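Local coordinates for CopN (Chlamydia pneumoniae, PDB 4NRH), which probably acts as a type III secretion gatekeeper of the YopN/MxiC kind, working with the chaperone Scc3 to direct secretion of translocator proteins, at residues D49-V54 and I87-T92; E113-D116 and S121-G124; Y129-G134 and L143-D148. One frame throughout, in Å; residues are numbered along the deposited sequence.

Contact 1. Residues D49-V54 and I87-T92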
ATOM      1  N   ASP A  49      35.421 -33.840   2.670  1.00 45.42           N
ATOM      2  CA  ASP A  49      35.959 -33.543   3.994  1.00 49.24           C
ATOM      3  C   ASP A  49      35.643 -32.109   4.403  1.00 49.91           C
ATOM      4  O   ASP A  49      35.273 -31.843   5.548  1.00 49.22           O
ATOM      5  CB  ASP A  49      37.472 -33.769   4.027  1.00 48.58           C
ATOM      6  CG  ASP A  49      37.848 -35.231   3.917  1.00 56.89           C
ATOM      7  OD1 ASP A  49      36.992 -36.095   4.205  1.00 57.39           O
ATOM      8  OD2 ASP A  49      39.004 -35.517   3.542  1.00 57.63           O
ATOM      9  N   ILE A  50      35.804 -31.191   3.456  1.00 47.19           N
ATOM     10  CA  ILE A  50      35.527 -29.780   3.687  1.00 38.66           C
ATOM     11  C   ILE A  50      34.073 -29.548   4.077  1.00 42.93           C
ATOM     12  O   ILE A  50      33.791 -28.915   5.095  1.00 35.58           O
ATOM     13  CB  ILE A  50      35.850 -28.938   2.437  1.00 41.78           C
ATOM     14  CG1 ILE A  50      37.354 -28.953   2.156  1.00 45.90           C
ATOM     15  CG2 ILE A  50      35.345 -27.515   2.607  1.00 33.37           C
ATOM     16  CD1 ILE A  50      37.713 -28.526   0.751  1.00 39.53           C
ATOM     17  N   LEU A  51      33.154 -30.075   3.272  1.00 41.66           N
ATOM     18  CA  LEU A  51      31.728 -29.901   3.525  1.00 44.91           C
ATOM     19  C   LEU A  51      31.314 -30.464   4.879  1.00 49.21           C
ATOM     20  O   LEU A  51      30.569 -29.824   5.615  1.00 43.30           O
ATOM     21  CB  LEU A  51      30.906 -30.560   2.414  1.00 44.66           C
ATOM     22  CG  LEU A  51      30.953 -29.873   1.047  1.00 45.93           C
ATOM     23  CD1 LEU A  51      30.218 -30.697   0.003  1.00 50.76           C
ATOM     24  CD2 LEU A  51      30.369 -28.473   1.140  1.00 36.49           C
ATOM     25  N   ALA A  52      31.822 -31.648   5.212  1.00 42.95           N
ATOM     26  CA  ALA A  52      31.520 -32.292   6.488  1.00 41.49           C
ATOM     27  C   ALA A  52      31.905 -31.405   7.669  1.00 42.86           C
ATOM     28  O   ALA A  52      31.144 -31.264   8.627  1.00 45.60           O
ATOM     29  CB  ALA A  52      32.227 -33.635   6.583  1.00 42.64           C
ATOM     30  N   LEU A  53      33.092 -30.813   7.593  1.00 41.58           N
ATOM     31  CA  LEU A  53      33.577 -29.917   8.636  1.00 42.35           C
ATOM     32  C   LEU A  53      32.738 -28.643   8.720  1.00 46.23           C
ATOM     33  O   LEU A  53      32.566 -28.076   9.799  1.00 47.55           O
ATOM     34  CB  LEU A  53      35.046 -29.564   8.392  1.00 37.08           C
ATOM     35  CG  LEU A  53      36.065 -30.644   8.761  1.00 49.78           C
ATOM     36  CD1 LEU A  53      37.456 -30.259   8.283  1.00 53.98           C
ATOM     37  CD2 LEU A  53      36.063 -30.895  10.263  1.00 45.08           C
ATOM     38  N   VAL A  54      32.223 -28.195   7.579  1.00 43.08           N
ATOM     39  CA  VAL A  54      31.395 -26.992   7.528  1.00 38.42           C
ATOM     40  C   VAL A  54      30.049 -27.187   8.230  1.00 40.59           C
ATOM     41  O   VAL A  54      29.649 -26.355   9.046  1.00 42.04           O
ATOM     42  CB  VAL A  54      31.152 -26.536   6.075  1.00 40.07           C
ATOM     43  CG1 VAL A  54      30.119 -25.421   6.029  1.00 42.97           C
ATOM     44  CG2 VAL A  54      32.454 -26.077   5.439  1.00 36.87           C
ATOM     45  N   ILE A  87      36.868 -24.590  -3.784  1.00 40.79           N
ATOM     46  CA  ILE A  87      36.018 -24.050  -4.840  1.00 42.45           C
ATOM     47  C   ILE A  87      34.969 -25.078  -5.256  1.00 47.90           C
ATOM     48  O   ILE A  87      33.790 -24.750  -5.405  1.00 44.45           O
ATOM     49  CB  ILE A  87      36.843 -23.620  -6.070  1.00 43.04           C
ATOM     50  CG1 ILE A  87      37.729 -22.423  -5.724  1.00 37.92           C
ATOM     51  CG2 ILE A  87      35.929 -23.274  -7.237  1.00 39.43           C
ATOM     52  CD1 ILE A  87      38.779 -22.115  -6.773  1.00 41.92           C
ATOM     53  N   GLN A  88      35.404 -26.321  -5.439  1.00 43.83           N
ATOM     54  CA  GLN A  88      34.493 -27.415  -5.762  1.00 45.91           C
ATOM     55  C   GLN A  88      33.484 -27.632  -4.640  1.00 46.85           C
ATOM     56  O   GLN A  88      32.290 -27.801  -4.888  1.00 49.90           O
ATOM     57  CB  GLN A  88      35.264 -28.711  -6.025  1.00 44.01           C
ATOM     58  CG  GLN A  88      36.082 -28.714  -7.304  1.00 60.60           C
ATOM     59  CD  GLN A  88      37.081 -29.855  -7.349  1.00 75.40           C
ATOM     60  OE1 GLN A  88      38.247 -29.662  -7.693  1.00 73.28           O
ATOM     61  NE2 GLN A  88      36.626 -31.053  -6.998  1.00 81.49           N
ATOM     62  N   ALA A  89      33.979 -27.637  -3.405  1.00 41.13           N
ATOM     63  CA  ALA A  89      33.137 -27.845  -2.230  1.00 38.20           C
ATOM     64  C   ALA A  89      32.060 -26.771  -2.104  1.00 37.27           C
ATOM     65  O   ALA A  89      30.906 -27.076  -1.806  1.00 37.78           O
ATOM     66  CB  ALA A  89      33.990 -27.884  -0.972  1.00 34.03           C
ATOM     67  N   ARG A  90      32.443 -25.517  -2.327  1.00 37.64           N
ATOM     68  CA  ARG A  90      31.490 -24.414  -2.276  1.00 35.39           C
ATOM     69  C   ARG A  90      30.423 -24.569  -3.356  1.00 41.30           C
ATOM     70  O   ARG A  90      29.239 -24.334  -3.110  1.00 48.21           O
ATOM     71  CB  ARG A  90      32.202 -23.066  -2.426  1.00 30.55           C
ATOM     72  CG  ARG A  90      31.242 -21.889  -2.540  1.00 34.47           C
ATOM     73  CD  ARG A  90      31.963 -20.551  -2.485  1.00 30.99           C
ATOM     74  NE  ARG A  90      32.759 -20.296  -3.680  1.00 56.16           N
ATOM     75  CZ  ARG A  90      33.006 -19.083  -4.163  1.00 66.15           C
ATOM     76  NH1 ARG A  90      32.515 -18.013  -3.552  1.00 62.17           N
ATOM     77  NH2 ARG A  90      33.740 -18.940  -5.258  1.00 69.39           N
ATOM     78  N   ASN A  91      30.850 -24.967  -4.551  1.00 46.55           N
ATOM     79  CA  ASN A  91      29.929 -25.190  -5.661  1.00 51.29           C
ATOM     80  C   ASN A  91      28.922 -26.296  -5.362  1.00 53.67           C
ATOM     81  O   ASN A  91      27.744 -26.182  -5.702  1.00 42.97           O
ATOM     82  CB  ASN A  91      30.702 -25.526  -6.936  1.00 53.97           C
ATOM     83  CG  ASN A  91      29.788 -25.873  -8.094  1.00 70.47           C
ATOM     84  OD1 ASN A  91      29.070 -25.017  -8.613  1.00 73.66           O
ATOM     85  ND2 ASN A  91      29.810 -27.135  -8.507  1.00 74.51           N
ATOM     86  N   THR A  92      29.395 -27.366  -4.731  1.00 50.70           N
ATOM     87  CA  THR A  92      28.529 -28.478  -4.353  1.00 50.16           C
ATOM     88  C   THR A  92      27.515 -28.025  -3.306  1.00 47.02           C
ATOM     89  O   THR A  92      26.338 -28.379  -3.371  1.00 49.64           O
ATOM     90  CB  THR A  92      29.341 -29.668  -3.805  1.00 45.84           C
ATOM     91  OG1 THR A  92      30.261 -30.122  -4.805  1.00 49.26           O
ATOM     92  CG2 THR A  92      28.420 -30.812  -3.413  1.00 42.60           C
TER
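Helices 47-57 and 80-97 pack against each other in the all-helical HrpJ-like part of CopN, and I50 and L51 of the first meet A89 and T92 of the second. The short segments cross at -58°, their axes 9.5 Å apart at the closest point. A89 is what lets the backbones come near: its methyl is the whole side chain, and L51 CA lies 6.3 Å from A89 CA. I50 comes over that methyl with its CG2 branch, 3.8 Å from A89 CB. CG2 is the branch placed anti to the backbone N, while CG1 (chi1 -66°) lies beside that N, and CD1 too comes near A89 CB; the isoleucine also packs on A85 and L86, about a turn earlier in helix 80-97.

L51 lies next to I50 and divides its two methyls between A89 and T92. L51 CD2 rests against the backbone, 3.3 Å from A89 O, a van der Waals touch on a carbonyl of the helix. L51 CD1 instead turns to T92 and sits 3.9 Å from T92 CG2, the two side chains crossing at about a right angle. In this helix-on-helix packing of a gatekeeper-family domain, the threonine presents its methyl to the neighbouring helix and keeps its hydroxyl for its own: T92 OG1 gives a hydrogen bond of 3.1 Å to Q88 O, reaching it from above the carbonyl plane. Q88 O also accepts from T92 N, but it is the hydroxyl bond that favours the rotation placing T92 CG2 toward L51. P47, at the start of the first helix, touches A89 as well, and H93 flanks L51.

Contact 2. Residues E113-D116 and S121-G124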
ATOM      1  N   GLU A 113      19.421  -6.897  11.202  1.00 30.77           N
ATOM      2  CA  GLU A 113      19.029  -5.560  11.631  1.00 36.58           C
ATOM      3  C   GLU A 113      17.575  -5.523  12.100  1.00 35.52           C
ATOM      4  O   GLU A 113      17.250  -4.867  13.089  1.00 38.16           O
ATOM      5  CB  GLU A 113      19.244  -4.546  10.504  1.00 40.42           C
ATOM      6  CG  GLU A 113      18.962  -3.111  10.922  1.00 39.01           C
ATOM      7  CD  GLU A 113      19.276  -2.103   9.833  1.00 47.51           C
ATOM      8  OE1 GLU A 113      19.510  -2.519   8.679  1.00 46.88           O
ATOM      9  OE2 GLU A 113      19.287  -0.889  10.134  1.00 40.33           O
ATOM     10  N   TYR A 114      16.704  -6.231  11.388  1.00 35.65           N
ATOM     11  CA  TYR A 114      15.287  -6.274  11.742  1.00 38.70           C
ATOM     12  C   TYR A 114      15.019  -7.169  12.950  1.00 37.44           C
ATOM     13  O   TYR A 114      14.150  -6.864  13.768  1.00 38.39           O
ATOM     14  CB  TYR A 114      14.450  -6.738  10.547  1.00 33.02           C
ATOM     15  CG  TYR A 114      14.167  -5.641   9.544  1.00 35.47           C
ATOM     16  CD1 TYR A 114      15.126  -5.256   8.616  1.00 30.59           C
ATOM     17  CD2 TYR A 114      12.945  -4.982   9.534  1.00 41.83           C
ATOM     18  CE1 TYR A 114      14.872  -4.251   7.702  1.00 35.97           C
ATOM     19  CE2 TYR A 114      12.682  -3.976   8.623  1.00 39.63           C
ATOM     20  CZ  TYR A 114      13.649  -3.615   7.710  1.00 42.24           C
ATOM     21  OH  TYR A 114      13.392  -2.614   6.802  1.00 49.14           O
ATOM     22  N   ALA A 115      15.756  -8.271  13.062  1.00 39.46           N
ATOM     23  CA  ALA A 115      15.605  -9.177  14.201  1.00 37.24           C
ATOM     24  C   ALA A 115      16.013  -8.503  15.505  1.00 34.16           C
ATOM     25  O   ALA A 115      15.534  -8.868  16.578  1.00 38.13           O
ATOM     26  CB  ALA A 115      16.414 -10.445  13.991  1.00 25.94           C
ATOM     27  N   ASP A 116      16.908  -7.523  15.404  1.00 36.39           N
ATOM     28  CA  ASP A 116      17.363  -6.766  16.566  1.00 32.60           C
ATOM     29  C   ASP A 116      16.222  -5.978  17.210  1.00 40.23           C
ATOM     30  O   ASP A 116      16.327  -5.549  18.358  1.00 41.61           O
ATOM     31  CB  ASP A 116      18.498  -5.817  16.176  1.00 36.95           C
ATOM     32  CG  ASP A 116      19.831  -6.529  16.030  1.00 46.31           C
ATOM     33  OD1 ASP A 116      19.983  -7.634  16.589  1.00 41.86           O
ATOM     34  OD2 ASP A 116      20.727  -5.978  15.356  1.00 48.47           O
ATOM     35  N   SER A 121      14.761 -14.678  16.009  1.00 40.92           N
ATOM     36  CA  SER A 121      16.117 -14.823  15.500  1.00 43.22           C
ATOM     37  C   SER A 121      16.204 -14.352  14.053  1.00 39.46           C
ATOM     38  O   SER A 121      15.216 -14.409  13.322  1.00 30.46           O
ATOM     39  CB  SER A 121      16.575 -16.280  15.611  1.00 48.34           C
ATOM     40  OG  SER A 121      15.900 -17.097  14.669  1.00 50.99           O
ATOM     41  N   PRO A 122      17.390 -13.875  13.637  1.00 43.64           N
ATOM     42  CA  PRO A 122      17.623 -13.489  12.240  1.00 33.59           C
ATOM     43  C   PRO A 122      17.338 -14.633  11.270  1.00 36.87           C
ATOM     44  O   PRO A 122      16.820 -14.404  10.176  1.00 35.78           O
ATOM     45  CB  PRO A 122      19.107 -13.111  12.223  1.00 32.27           C
ATOM     46  CG  PRO A 122      19.407 -12.709  13.625  1.00 38.23           C
ATOM     47  CD  PRO A 122      18.557 -13.589  14.491  1.00 39.45           C
ATOM     48  N   SER A 123      17.676 -15.853  11.676  1.00 37.44           N
ATOM     49  CA  SER A 123      17.457 -17.025  10.839  1.00 43.57           C
ATOM     50  C   SER A 123      15.968 -17.319  10.726  1.00 38.15           C
ATOM     51  O   SER A 123      15.500 -17.837   9.711  1.00 47.58           O
ATOM     52  CB  SER A 123      18.197 -18.241  11.403  1.00 39.50           C
ATOM     53  OG  SER A 123      17.754 -18.543  12.714  1.00 40.69           O
ATOM     54  N   GLY A 124      15.230 -16.993  11.783  1.00 34.95           N
ATOM     55  CA  GLY A 124      13.787 -17.137  11.789  1.00 34.53           C
ATOM     56  C   GLY A 124      13.145 -16.249  10.744  1.00 29.86           C
ATOM     57  O   GLY A 124      12.196 -16.650  10.071  1.00 38.42           O
TER
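The methyl of A115 points straight at the pyrrolidine ring of P122, and this meeting of one carbon with a ring makes most of the contact. A115 CB sits over one face of the ring, near its centre, 3.6 Å from P122 N and 3.8 Å from P122 CG, with CA and CD of the proline at similar range. P122's own CB is a little farther off. The alanine also touches the chain just before the proline, with A115 CB 3.9 Å from S121 C. Such a small side chain allows close backbones: A115 CA and P122 CA are 5.1 Å apart.

S121 faces the other way. Its CB leads off from A115, and chi1 of 71° swings OG back over the start of its own helix, where it accepts a bent hydrogen bond (139° at the hydrogen) from G124 N at 3.0 Å. L125 adds to the packing on A115, while S111 and Q112 from the preceding helix flank P122. Helices 108-115 and 122-133 are thus two consecutive helices joined by a short link, the second starting with a serine N-cap and a proline in its first turn.

Contact 3. Residues Y129-G134 and L143-D148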
ATOM      1  N   TYR A 129      11.009 -15.317   5.160  1.00 28.67           N
ATOM      2  CA  TYR A 129      11.166 -14.686   3.853  1.00 26.98           C
ATOM      3  C   TYR A 129      11.197 -15.723   2.736  1.00 33.08           C
ATOM      4  O   TYR A 129      10.542 -15.560   1.706  1.00 38.29           O
ATOM      5  CB  TYR A 129      12.436 -13.833   3.803  1.00 27.58           C
ATOM      6  CG  TYR A 129      12.637 -13.152   2.466  1.00 31.30           C
ATOM      7  CD1 TYR A 129      11.981 -11.967   2.165  1.00 34.13           C
ATOM      8  CD2 TYR A 129      13.470 -13.704   1.501  1.00 31.26           C
ATOM      9  CE1 TYR A 129      12.154 -11.346   0.943  1.00 38.89           C
ATOM     10  CE2 TYR A 129      13.650 -13.091   0.276  1.00 39.31           C
ATOM     11  CZ  TYR A 129      12.989 -11.913   0.003  1.00 41.31           C
ATOM     12  OH  TYR A 129      13.164 -11.297  -1.215  1.00 46.59           O
ATOM     13  N   LEU A 130      11.970 -16.784   2.947  1.00 34.08           N
ATOM     14  CA  LEU A 130      12.074 -17.868   1.977  1.00 32.63           C
ATOM     15  C   LEU A 130      10.719 -18.530   1.742  1.00 29.09           C
ATOM     16  O   LEU A 130      10.369 -18.856   0.611  1.00 28.69           O
ATOM     17  CB  LEU A 130      13.102 -18.905   2.438  1.00 32.98           C
ATOM     18  CG  LEU A 130      14.469 -18.841   1.752  1.00 39.36           C
ATOM     19  CD1 LEU A 130      15.001 -17.415   1.721  1.00 45.13           C
ATOM     20  CD2 LEU A 130      15.460 -19.770   2.435  1.00 46.38           C
ATOM     21  N   GLU A 131       9.966 -18.735   2.819  1.00 31.65           N
ATOM     22  CA  GLU A 131       8.636 -19.329   2.718  1.00 41.74           C
ATOM     23  C   GLU A 131       7.654 -18.414   1.988  1.00 36.24           C
ATOM     24  O   GLU A 131       6.896 -18.862   1.129  1.00 34.69           O
ATOM     25  CB  GLU A 131       8.092 -19.669   4.107  1.00 40.78           C
ATOM     26  CG  GLU A 131       6.679 -20.234   4.088  1.00 44.89           C
ATOM     27  CD  GLU A 131       6.160 -20.571   5.472  1.00 53.89           C
ATOM     28  OE1 GLU A 131       6.895 -20.350   6.458  1.00 53.79           O
ATOM     29  OE2 GLU A 131       5.014 -21.058   5.574  1.00 60.75           O
ATOM     30  N   VAL A 132       7.672 -17.130   2.339  1.00 32.34           N
ATOM     31  CA  VAL A 132       6.759 -16.153   1.753  1.00 31.09           C
ATOM     32  C   VAL A 132       6.998 -15.984   0.256  1.00 37.70           C
ATOM     33  O   VAL A 132       6.058 -15.981  -0.541  1.00 43.72           O
ATOM     34  CB  VAL A 132       6.892 -14.778   2.445  1.00 35.52           C
ATOM     35  CG1 VAL A 132       6.209 -13.692   1.625  1.00 31.43           C
ATOM     36  CG2 VAL A 132       6.314 -14.833   3.850  1.00 41.09           C
ATOM     37  N   THR A 133       8.265 -15.863  -0.123  1.00 29.75           N
ATOM     38  CA  THR A 133       8.629 -15.602  -1.508  1.00 35.27           C
ATOM     39  C   THR A 133       8.815 -16.896  -2.294  1.00 38.79           C
ATOM     40  O   THR A 133       9.013 -16.870  -3.509  1.00 45.46           O
ATOM     41  CB  THR A 133       9.918 -14.768  -1.599  1.00 35.90           C
ATOM     42  OG1 THR A 133      11.016 -15.531  -1.087  1.00 38.62           O
ATOM     43  CG2 THR A 133       9.780 -13.490  -0.788  1.00 29.44           C
ATOM     44  N   GLY A 134       8.750 -18.026  -1.597  1.00 35.78           N
ATOM     45  CA  GLY A 134       8.931 -19.321  -2.226  1.00 32.35           C
ATOM     46  C   GLY A 134       7.689 -19.829  -2.935  1.00 49.40           C
ATOM     47  O   GLY A 134       7.721 -20.872  -3.584  1.00 55.20           O
ATOM     48  N   LEU A 143      -1.570 -12.838   5.923  1.00 40.76           N
ATOM     49  CA  LEU A 143      -2.123 -12.503   7.231  1.00 37.50           C
ATOM     50  C   LEU A 143      -2.248 -13.733   8.122  1.00 38.72           C
ATOM     51  O   LEU A 143      -1.783 -13.730   9.263  1.00 31.29           O
ATOM     52  CB  LEU A 143      -3.490 -11.831   7.082  1.00 32.18           C
ATOM     53  CG  LEU A 143      -4.173 -11.447   8.397  1.00 34.88           C
ATOM     54  CD1 LEU A 143      -3.378 -10.370   9.123  1.00 38.23           C
ATOM     55  CD2 LEU A 143      -5.606 -10.995   8.157  1.00 40.13           C
ATOM     56  N   SER A 144      -2.877 -14.780   7.594  1.00 35.38           N
ATOM     57  CA  SER A 144      -3.039 -16.038   8.317  1.00 41.95           C
ATOM     58  C   SER A 144      -1.688 -16.608   8.734  1.00 46.89           C
ATOM     59  O   SER A 144      -1.547 -17.177   9.817  1.00 58.23           O
ATOM     60  CB  SER A 144      -3.796 -17.056   7.465  1.00 43.83           C
ATOM     61  OG  SER A 144      -5.013 -16.514   6.985  1.00 58.44           O
ATOM     62  N   MET A 145      -0.702 -16.455   7.857  1.00 42.79           N
ATOM     63  CA  MET A 145       0.651 -16.930   8.115  1.00 45.42           C
ATOM     64  C   MET A 145       1.268 -16.216   9.315  1.00 52.85           C
ATOM     65  O   MET A 145       1.830 -16.851  10.206  1.00 55.07           O
ATOM     66  CB  MET A 145       1.523 -16.737   6.873  1.00 44.77           C
ATOM     67  CG  MET A 145       2.904 -17.358   6.971  1.00 45.07           C
ATOM     68  SD  MET A 145       3.882 -17.066   5.486  1.00 93.21           S
ATOM     69  CE  MET A 145       2.732 -17.593   4.219  1.00 27.47           C
ATOM     70  N   LEU A 146       1.162 -14.891   9.327  1.00 42.30           N
ATOM     71  CA  LEU A 146       1.734 -14.076  10.395  1.00 35.38           C
ATOM     72  C   LEU A 146       0.960 -14.202  11.708  1.00 33.18           C
ATOM     73  O   LEU A 146       1.529 -14.040  12.787  1.00 44.78           O
ATOM     74  CB  LEU A 146       1.787 -12.605   9.974  1.00 37.63           C
ATOM     75  CG  LEU A 146       3.036 -12.079   9.259  1.00 44.60           C
ATOM     76  CD1 LEU A 146       3.312 -12.830   7.967  1.00 55.52           C
ATOM     77  CD2 LEU A 146       2.899 -10.586   8.993  1.00 38.89           C
ATOM     78  N   GLN A 147      -0.337 -14.481  11.608  1.00 32.59           N
ATOM     79  CA  GLN A 147      -1.224 -14.461  12.768  1.00 35.70           C
ATOM     80  C   GLN A 147      -0.869 -15.503  13.826  1.00 54.19           C
ATOM     81  O   GLN A 147      -1.063 -15.272  15.021  1.00 59.09           O
ATOM     82  CB  GLN A 147      -2.675 -14.654  12.321  1.00 40.35           C
ATOM     83  CG  GLN A 147      -3.386 -13.355  11.967  1.00 45.83           C
ATOM     84  CD  GLN A 147      -4.853 -13.561  11.645  1.00 47.33           C
ATOM     85  OE1 GLN A 147      -5.244 -14.605  11.122  1.00 51.88           O
ATOM     86  NE2 GLN A 147      -5.673 -12.564  11.955  1.00 49.57           N
ATOM     87  N   ASP A 148      -0.353 -16.646  13.389  1.00 55.83           N
ATOM     88  CA  ASP A 148       0.015 -17.715  14.311  1.00 74.07           C
ATOM     89  C   ASP A 148       1.398 -17.499  14.917  1.00 74.66           C
ATOM     90  O   ASP A 148       1.683 -17.974  16.016  1.00 87.49           O
ATOM     91  CB  ASP A 148      -0.029 -19.071  13.602  1.00 84.34           C
ATOM     92  CG  ASP A 148      -1.369 -19.346  12.953  1.00 88.29           C
ATOM     93  OD1 ASP A 148      -2.403 -18.936  13.524  1.00 89.02           O
ATOM     94  OD2 ASP A 148      -1.388 -19.978  11.877  1.00 87.86           O
TER
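M145 reaches from helix 139-149 to the side of helix 122-133, where V132 and E131 receive it. Its CB already points at the opposite helix, and CG continues outward, anti to the backbone N (chi1 -173°). With chi2 also close to 180° the chain runs straight as far as the sulfur, and it is SD that makes the contact: M145 SD lies 3.7 Å from V132 CG2, the valine meeting it at a slant. After SD the chain bends (chi3 -50°), and V132 and E131 are met by the sulfur rather than by CE. H137, from the link between the two helices, also packs on M145.

E131 comes from the opposite direction along the other flank of the sulfur, and E131 OE2 stands 4.2 Å from M145 SD, a loose van der Waals approach. Both carboxylate oxygens are hydrogen-bonded to the chain adjoining the segments, OE1 in a salt bridge to R149 NH1, so the sulfur is a mere side neighbour of OE2. The salt bridge would hold the carboxylate beside the methionine, and it ties helix 122-133 to the far end of helix 139-149.

The two backbones stay well apart, with V132 CA and M145 CA 8.9 Å from each other, so the long methionine spans the distance. This is side-chain packing between consecutive helices of an all-helical domain, bridged here by the sulfur of a single methionine.

All three contacts lie in the HrpJ-like range and follow one another along the chain, each closing before the next opens. Contacts 2 and 3 are neighbours: helix 122-133 takes part in both, its first turn in contact 2 and its later turns in contact 3, and their centres are 15 Å apart with nearest atoms about 5 Å apart. Contact 1 stands off toward one end of the elongated molecule, its centre 27 Å from that of contact 2 and 31 Å from that of contact 3. The sodium ion, at a site formed by A23, N26 and I29, lies about 11 Å from the side chain of P122, and E28, in the loop that also holds N26 and I29, touches P122. The other chain of the assembly touches none of the six segments.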